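Local coordinates for protein 3-deoxy-manno-octulosonate cytidylyltransferase (PDB 1GQ9) that transfers a cytidylyl group from CTP to the eight-carbon sugar acid KDO, giving CMP-KDO and diphosphate, probably for lipopolysaccharide synthesis, at residues V6-Y11 against Y92-G97; H73-D78 against S199-R204. All blocks are in the same frame, centred on the assembly; numbering follows the deposited sequence.

Interactions 1 and 2 lie in one alpha/beta fold, with their centres about 13 Å apart and their nearest atoms about 5 Å apart. They do not touch. Their segments alternate along the chain: 6-11, 73-78, 92-97, 199-204. Interaction 1 is in the middle of the mixed sheet, where strands 3-9 and 91-94 run side by side. Interaction 2 joins the start of helix 76-84 to the turn leading into helix 203-207. Helix 76-84 leads on to strand 91-94, and its side chains also meet Val6, Pro8 and Asn94. Both interactions reach CTP: interaction 1 holds the ribose, and segment 73-78 of interaction 2 borders the cytosine.

Interaction 1: V6-Y11 against Y92-G97; sequences VIPARY and YINLQG. With CTP (cytidine-5'-triphosphate), chain D.
The side chain of Asn94 crosses the Pro8 ring at about a right angle, its amide end meeting Pro8 CG. Pro8 CD rests 3.2 Å from Leu95 O. Beyond the strand end, CTP N4 lies oblique to the Arg10 guanidinium, 3.2 Å from Arg10 NH1. These groups sit at the carboxy-terminal ends of two parallel strands in the Rossmann-like core of a cytidylyltransferase, where the nucleotide binds. Val6 pairs with Asn94 in a parallel bridge. Val6 N bonds to Ile93 O at 2.6 Å, and Leu95 N bonds to Val6 O at 3.0 Å. Ile7 CG1 packs against Leu95 CB at 4.1 Å, while helix 29-38 covers Ile7 and helix 104-116 covers Ile93. Arg10 CG stands between its backbone N and carbonyl carbon (chi1 75°), and a bend at chi3 (-74°) carries the chain along the base. Asp51 is a long, weak ion partner of the same guanidinium. Replacing Arg10 with an alanine would probably bare the side of the cytosine that the arginine chain lies along and leave Asp51 without this distant charge partner. Arg10 N donates to CTP O2'. The ribose is also held from both segments: CTP O3' donates to Pro8 O at 2.5 Å and accepts from Gly97 N at 2.8 Å.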
loop_
_atom_site.group_PDB
_atom_site.type_symbol
_atom_site.label_atom_id
_atom_site.label_comp_id
_atom_site.label_asym_id
_atom_site.label_seq_id
_atom_site.Cartn_x
_atom_site.Cartn_y
_atom_site.Cartn_z
ATOM N N VAL A 6 24.644 5.152 11.381
ATOM C CA VAL A 6 24.682 4.202 12.479
ATOM C C VAL A 6 24.647 2.796 11.910
ATOM O O VAL A 6 23.884 2.513 10.989
ATOM C CB VAL A 6 23.503 4.403 13.431
ATOM C CG1 VAL A 6 23.615 3.438 14.589
ATOM C CG2 VAL A 6 23.489 5.838 13.936
ATOM N N ILE A 7 25.477 1.917 12.456
ATOM C CA ILE A 7 25.559 0.547 11.978
ATOM C C ILE A 7 25.332 -0.481 13.081
ATOM O O ILE A 7 26.249 -0.801 13.838
ATOM C CB ILE A 7 26.928 0.288 11.355
ATOM C CG1 ILE A 7 27.155 1.270 10.208
ATOM C CG2 ILE A 7 27.012 -1.145 10.868
ATOM C CD1 ILE A 7 28.561 1.242 9.649
ATOM N N PRO A 8 24.107 -1.024 13.173
ATOM C CA PRO A 8 23.748 -2.021 14.183
ATOM C C PRO A 8 24.565 -3.282 13.968
ATOM O O PRO A 8 24.543 -3.845 12.887
ATOM C CB PRO A 8 22.264 -2.267 13.913
ATOM C CG PRO A 8 21.805 -0.996 13.271
ATOM C CD PRO A 8 22.944 -0.716 12.330
ATOM N N ALA A 9 25.276 -3.732 14.995
ATOM C CA ALA A 9 26.098 -4.927 14.867
ATOM C C ALA A 9 26.013 -5.797 16.108
ATOM O O ALA A 9 26.955 -5.849 16.906
ATOM C CB ALA A 9 27.557 -4.532 14.606
ATOM N N ARG A 10 24.881 -6.472 16.270
ATOM C CA ARG A 10 24.667 -7.363 17.408
ATOM C C ARG A 10 25.540 -8.588 17.185
ATOM O O ARG A 10 25.807 -8.960 16.042
ATOM C CB ARG A 10 23.200 -7.813 17.472
ATOM C CG ARG A 10 22.841 -8.855 16.410
ATOM C CD ARG A 10 21.344 -9.124 16.272
ATOM N NE ARG A 10 20.797 -9.920 17.363
ATOM C CZ ARG A 10 20.546 -9.448 18.578
ATOM N NH1 ARG A 10 20.791 -8.175 18.861
ATOM N NH2 ARG A 10 20.053 -10.249 19.514
ATOM N N TYR A 11 25.984 -9.220 18.266
ATOM C CA TYR A 11 26.798 -10.416 18.120
ATOM C C TYR A 11 25.859 -11.579 17.853
ATOM O O TYR A 11 26.002 -12.300 16.865
ATOM C CB TYR A 11 27.585 -10.711 19.392
ATOM C CG TYR A 11 28.564 -11.840 19.199
ATOM C CD1 TYR A 11 29.843 -11.598 18.693
ATOM C CD2 TYR A 11 28.194 -13.160 19.452
ATOM C CE1 TYR A 11 30.732 -12.643 18.442
ATOM C CE2 TYR A 11 29.075 -14.215 19.203
ATOM C CZ TYR A 11 30.340 -13.949 18.698
ATOM O OH TYR A 11 31.210 -14.984 18.445
ATOM N N TYR A 92 19.506 10.611 10.644
ATOM C CA TYR A 92 20.199 9.394 11.012
ATOM C C TYR A 92 20.070 8.395 9.886
ATOM O O TYR A 92 18.979 8.176 9.369
ATOM C CB TYR A 92 19.604 8.788 12.286
ATOM C CG TYR A 92 19.756 9.659 13.513
ATOM C CD1 TYR A 92 18.862 10.700 13.772
ATOM C CD2 TYR A 92 20.828 9.481 14.385
ATOM C CE1 TYR A 92 19.037 11.542 14.861
ATOM C CE2 TYR A 92 21.012 10.319 15.475
ATOM C CZ TYR A 92 20.116 11.348 15.705
ATOM O OH TYR A 92 20.322 12.197 16.765
ATOM N N ILE A 93 21.190 7.802 9.491
ATOM C CA ILE A 93 21.167 6.790 8.447
ATOM C C ILE A 93 21.531 5.453 9.081
ATOM O O ILE A 93 22.560 5.316 9.757
ATOM C CB ILE A 93 22.156 7.099 7.310
ATOM C CG1 ILE A 93 21.765 8.413 6.628
ATOM C CG2 ILE A 93 22.156 5.950 6.296
ATOM C CD1 ILE A 93 22.669 8.785 5.480
ATOM N N ASN A 94 20.665 4.472 8.861
ATOM C CA ASN A 94 20.847 3.143 9.408
ATOM C C ASN A 94 21.308 2.149 8.341
ATOM O O ASN A 94 20.547 1.754 7.465
ATOM C CB ASN A 94 19.535 2.713 10.072
ATOM C CG ASN A 94 19.295 1.231 10.001
ATOM O OD1 ASN A 94 18.755 0.728 9.012
ATOM N ND2 ASN A 94 19.692 0.514 11.048
ATOM N N LEU A 95 22.581 1.779 8.418
ATOM C CA LEU A 95 23.195 0.840 7.490
ATOM C C LEU A 95 23.342 -0.486 8.208
ATOM O O LEU A 95 23.959 -0.548 9.267
ATOM C CB LEU A 95 24.582 1.342 7.080
ATOM C CG LEU A 95 24.659 2.489 6.077
ATOM C CD1 LEU A 95 26.060 3.050 6.016
ATOM C CD2 LEU A 95 24.239 1.970 4.713
ATOM N N GLN A 96 22.790 -1.551 7.642
ATOM C CA GLN A 96 22.895 -2.845 8.291
ATOM C C GLN A 96 24.339 -3.317 8.335
ATOM O O GLN A 96 25.168 -2.889 7.533
ATOM C CB GLN A 96 21.994 -3.859 7.590
ATOM C CG GLN A 96 20.537 -3.443 7.639
ATOM C CD GLN A 96 20.155 -2.812 8.983
ATOM O OE1 GLN A 96 20.162 -3.468 10.028
ATOM N NE2 GLN A 96 19.830 -1.529 8.954
ATOM N N GLY A 97 24.644 -4.188 9.287
ATOM C CA GLY A 97 26.007 -4.668 9.409
ATOM C C GLY A 97 26.347 -5.867 8.545
ATOM O O GLY A 97 27.528 -6.183 8.374
HETATM N N1 CTP D . 20.418 -5.964 14.589
HETATM C C2 CTP D . 20.807 -5.391 15.787
HETATM N N3 CTP D . 19.992 -5.589 16.977
HETATM C C4 CTP D . 18.898 -6.282 16.967
HETATM C C5 CTP D . 18.495 -6.892 15.664
HETATM C C6 CTP D . 19.253 -6.709 14.552
HETATM O O2 CTP D . 21.813 -4.716 15.930
HETATM N N4 CTP D . 18.178 -6.448 18.041
HETATM C "C1'" CTP D . 21.228 -5.777 13.363
HETATM C "C2'" CTP D . 22.124 -6.975 12.983
HETATM O "O2'" CTP D . 23.228 -7.155 13.874
HETATM C "C3'" CTP D . 22.510 -6.658 11.534
HETATM C "C4'" CTP D . 21.205 -6.077 10.972
HETATM O "O4'" CTP D . 20.480 -5.569 12.121
HETATM O "O3'" CTP D . 23.514 -5.636 11.446
HETATM C "C5'" CTP D . 20.411 -7.133 10.145
HETATM O "O5'" CTP D . 19.442 -7.810 10.963
HETATM P PA CTP D . 19.025 -9.330 10.678
HETATM O O1A CTP D . 17.688 -9.625 11.276
HETATM O O2A CTP D . 18.919 -9.494 9.196
HETATM O O3A CTP D . 20.185 -10.295 11.271
HETATM P PB CTP D . 19.894 -10.967 12.721
HETATM O O1B CTP D . 19.329 -9.930 13.637
HETATM O O2B CTP D . 21.196 -11.409 13.309
HETATM O O3B CTP D . 18.814 -12.183 12.577
HETATM P PG CTP D . 18.993 -13.202 11.324
HETATM O O1G CTP D . 17.991 -14.306 11.393
HETATM O O2G CTP D . 20.367 -13.784 11.325
HETATM O O3G CTP D . 18.759 -12.397 9.956
#

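Interaction 2: H73-D78 against S199-R204; sequences HESGTD and SLEQLR. With CTP (cytidine-5'-triphosphate), chain D.
Thr77 OG1 donates a hydrogen bond of 2.9 Å to Glu201 OE1. It meets that oxygen from above the carboxylate, 72° out of its plane. The Glu201 side chain is almost fully extended, with CG anti to the backbone N (chi1 -180°), and this stretch carries its carboxylate across to the start of helix 76-84. Ser75 is the N-cap of that helix. Its OG lies between two acids, Glu201 OE2 and Asp78 OD2, the latter at 2.5 Å. Which of them it bonds is not settled, and the modelled approach to Glu201 is too short to be trusted in detail. Asp78 OD2 also takes a weak bond of 3.3 Å from Ser75 N, which is one half of a capping box. Asp78 OD2 and Glu201 OE2 are 3.9 Å apart, so two probably like charges lie close together, their carboxylate planes steeply inclined. Arg204 is likely to offset them in part. Its NH2 is 3.9 Å from Glu201 OE2, a long ion pair in which the oxygen lies well out of the guanidinium plane. Glu74 OE2 is a little farther from the same NH2, at 4.1 Å, too far for a salt bridge. The stronger partner of Arg204 is Glu195. Tyr186 adds a weak hydrogen bond to Glu201 OE2. On the nucleotide side, His73 O lies 2.9 Å from CTP N4, so the loop before the helix borders the amino group of the base. Glu201 itself sits in a type I turn, Leu200 to Leu203, between helices 193-198 and 203-207. Leu203 packs on helix 193-198 and strand 150-154, Gln202 reaches strands 150-154 and 169-179, and Thr77 touches Tyr178 of strand 169-179 from the side of helix 76-84.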
loop_
_atom_site.group_PDB
_atom_site.type_symbol
_atom_site.label_atom_id
_atom_site.label_comp_id
_atom_site.label_asym_id
_atom_site.label_seq_id
_atom_site.Cartn_x
_atom_site.Cartn_y
_atom_site.Cartn_z
ATOM N N HIS A 73 17.096 -5.329 22.814
ATOM C CA HIS A 73 16.414 -4.876 21.593
ATOM C C HIS A 73 15.872 -5.983 20.695
ATOM O O HIS A 73 16.579 -6.940 20.376
ATOM C CB HIS A 73 17.348 -4.004 20.750
ATOM C CG HIS A 73 17.648 -2.673 21.357
ATOM N ND1 HIS A 73 16.659 -1.826 21.811
ATOM C CD2 HIS A 73 18.821 -2.020 21.542
ATOM C CE1 HIS A 73 17.211 -0.707 22.246
ATOM N NE2 HIS A 73 18.520 -0.797 22.093
ATOM N N GLU A 74 14.620 -5.833 20.274
ATOM C CA GLU A 74 13.998 -6.817 19.398
ATOM C C GLU A 74 14.315 -6.502 17.927
ATOM O O GLU A 74 14.287 -7.393 17.076
ATOM C CB GLU A 74 12.472 -6.849 19.614
ATOM C CG GLU A 74 11.691 -5.736 18.899
ATOM C CD GLU A 74 10.175 -5.859 19.060
ATOM O OE1 GLU A 74 9.626 -6.957 18.817
ATOM O OE2 GLU A 74 9.528 -4.853 19.420
ATOM N N SER A 75 14.626 -5.241 17.627
ATOM C CA SER A 75 14.927 -4.859 16.247
ATOM C C SER A 75 15.975 -3.757 16.114
ATOM O O SER A 75 16.220 -2.993 17.054
ATOM C CB SER A 75 13.654 -4.395 15.536
ATOM O OG SER A 75 13.244 -3.127 16.025
ATOM N N GLY A 76 16.581 -3.687 14.930
ATOM C CA GLY A 76 17.570 -2.663 14.655
ATOM C C GLY A 76 16.974 -1.310 14.987
ATOM O O GLY A 76 17.439 -0.650 15.911
ATOM N N THR A 77 15.928 -0.911 14.259
ATOM C CA THR A 77 15.260 0.377 14.484
ATOM C C THR A 77 15.289 0.786 15.961
ATOM O O THR A 77 15.563 1.942 16.294
ATOM C CB THR A 77 13.775 0.350 14.020
ATOM O OG1 THR A 77 13.708 0.033 12.624
ATOM C CG2 THR A 77 13.116 1.709 14.250
ATOM N N ASP A 78 15.002 -0.166 16.842
ATOM C CA ASP A 78 15.021 0.124 18.259
ATOM C C ASP A 78 16.434 0.553 18.664
ATOM O O ASP A 78 16.645 1.680 19.116
ATOM C CB ASP A 78 14.579 -1.108 19.061
ATOM C CG ASP A 78 13.110 -1.473 18.825
ATOM O OD1 ASP A 78 12.244 -0.584 18.991
ATOM O OD2 ASP A 78 12.817 -2.645 18.484
ATOM N N SER A 199 5.779 -9.523 9.180
ATOM C CA SER A 199 7.055 -9.616 9.870
ATOM C C SER A 199 7.969 -8.586 9.209
ATOM O O SER A 199 9.117 -8.871 8.873
ATOM C CB SER A 199 7.654 -11.014 9.747
ATOM O OG SER A 199 8.918 -11.073 10.398
ATOM N N LEU A 200 7.418 -7.391 9.010
ATOM C CA LEU A 200 8.131 -6.270 8.402
ATOM C C LEU A 200 7.929 -5.071 9.309
ATOM O O LEU A 200 6.838 -4.506 9.366
ATOM C CB LEU A 200 7.568 -5.959 7.011
ATOM C CG LEU A 200 7.760 -7.019 5.925
ATOM C CD1 LEU A 200 6.836 -6.728 4.757
ATOM C CD2 LEU A 200 9.222 -7.044 5.481
ATOM N N GLU A 201 8.989 -4.678 10.008
ATOM C CA GLU A 201 8.925 -3.559 10.936
ATOM C C GLU A 201 8.656 -2.188 10.329
ATOM O O GLU A 201 8.041 -1.346 10.976
ATOM C CB GLU A 201 10.207 -3.505 11.755
ATOM C CG GLU A 201 10.248 -2.384 12.765
ATOM C CD GLU A 201 11.508 -2.413 13.593
ATOM O OE1 GLU A 201 12.590 -2.581 12.992
ATOM O OE2 GLU A 201 11.418 -2.260 14.834
ATOM N N GLN A 202 9.116 -1.943 9.107
ATOM C CA GLN A 202 8.883 -0.639 8.487
ATOM C C GLN A 202 7.384 -0.338 8.333
ATOM O O GLN A 202 6.995 0.820 8.202
ATOM C CB GLN A 202 9.587 -0.532 7.114
ATOM C CG GLN A 202 9.073 -1.481 6.030
ATOM C CD GLN A 202 9.860 -2.778 5.963
ATOM O OE1 GLN A 202 10.078 -3.432 6.978
ATOM N NE2 GLN A 202 10.283 -3.161 4.760
ATOM N N LEU A 203 6.551 -1.376 8.358
ATOM C CA LEU A 203 5.106 -1.200 8.229
ATOM C C LEU A 203 4.486 -0.575 9.492
ATOM O O LEU A 203 3.285 -0.303 9.541
ATOM C CB LEU A 203 4.434 -2.544 7.933
ATOM C CG LEU A 203 4.674 -3.196 6.566
ATOM C CD1 LEU A 203 3.949 -4.541 6.502
ATOM C CD2 LEU A 203 4.186 -2.274 5.459
ATOM N N ARG A 204 5.308 -0.349 10.513
ATOM C CA ARG A 204 4.829 0.249 11.757
ATOM C C ARG A 204 4.763 1.755 11.579
ATOM O O ARG A 204 4.075 2.453 12.319
ATOM C CB ARG A 204 5.772 -0.077 12.917
ATOM C CG ARG A 204 5.272 0.431 14.258
ATOM C CD ARG A 204 6.271 0.137 15.360
ATOM N NE ARG A 204 6.626 -1.279 15.402
ATOM C CZ ARG A 204 7.567 -1.788 16.188
ATOM N NH1 ARG A 204 8.253 -0.998 17.007
ATOM N NH2 ARG A 204 7.836 -3.084 16.141
HETATM N N1 CTP D . 20.418 -5.964 14.589
HETATM C C2 CTP D . 20.807 -5.391 15.787
HETATM N N3 CTP D . 19.992 -5.589 16.977
HETATM C C4 CTP D . 18.898 -6.282 16.967
HETATM C C5 CTP D . 18.495 -6.892 15.664
HETATM C C6 CTP D . 19.253 -6.709 14.552
HETATM O O2 CTP D . 21.813 -4.716 15.930
HETATM N N4 CTP D . 18.178 -6.448 18.041
HETATM C "C1'" CTP D . 21.228 -5.777 13.363
HETATM C "C2'" CTP D . 22.124 -6.975 12.983
HETATM O "O2'" CTP D . 23.228 -7.155 13.874
HETATM C "C3'" CTP D . 22.510 -6.658 11.534
HETATM C "C4'" CTP D . 21.205 -6.077 10.972
HETATM O "O4'" CTP D . 20.480 -5.569 12.121
HETATM O "O3'" CTP D . 23.514 -5.636 11.446
HETATM C "C5'" CTP D . 20.411 -7.133 10.145
HETATM O "O5'" CTP D . 19.442 -7.810 10.963
HETATM P PA CTP D . 19.025 -9.330 10.678
HETATM O O1A CTP D . 17.688 -9.625 11.276
HETATM O O2A CTP D . 18.919 -9.494 9.196
HETATM O O3A CTP D . 20.185 -10.295 11.271
HETATM P PB CTP D . 19.894 -10.967 12.721
HETATM O O1B CTP D . 19.329 -9.930 13.637
HETATM O O2B CTP D . 21.196 -11.409 13.309
HETATM O O3B CTP D . 18.814 -12.183 12.577
HETATM P PG CTP D . 18.993 -13.202 11.324
HETATM O O1G CTP D . 17.991 -14.306 11.393
HETATM O O2G CTP D . 20.367 -13.784 11.325
HETATM O O3G CTP D . 18.759 -12.397 9.956
#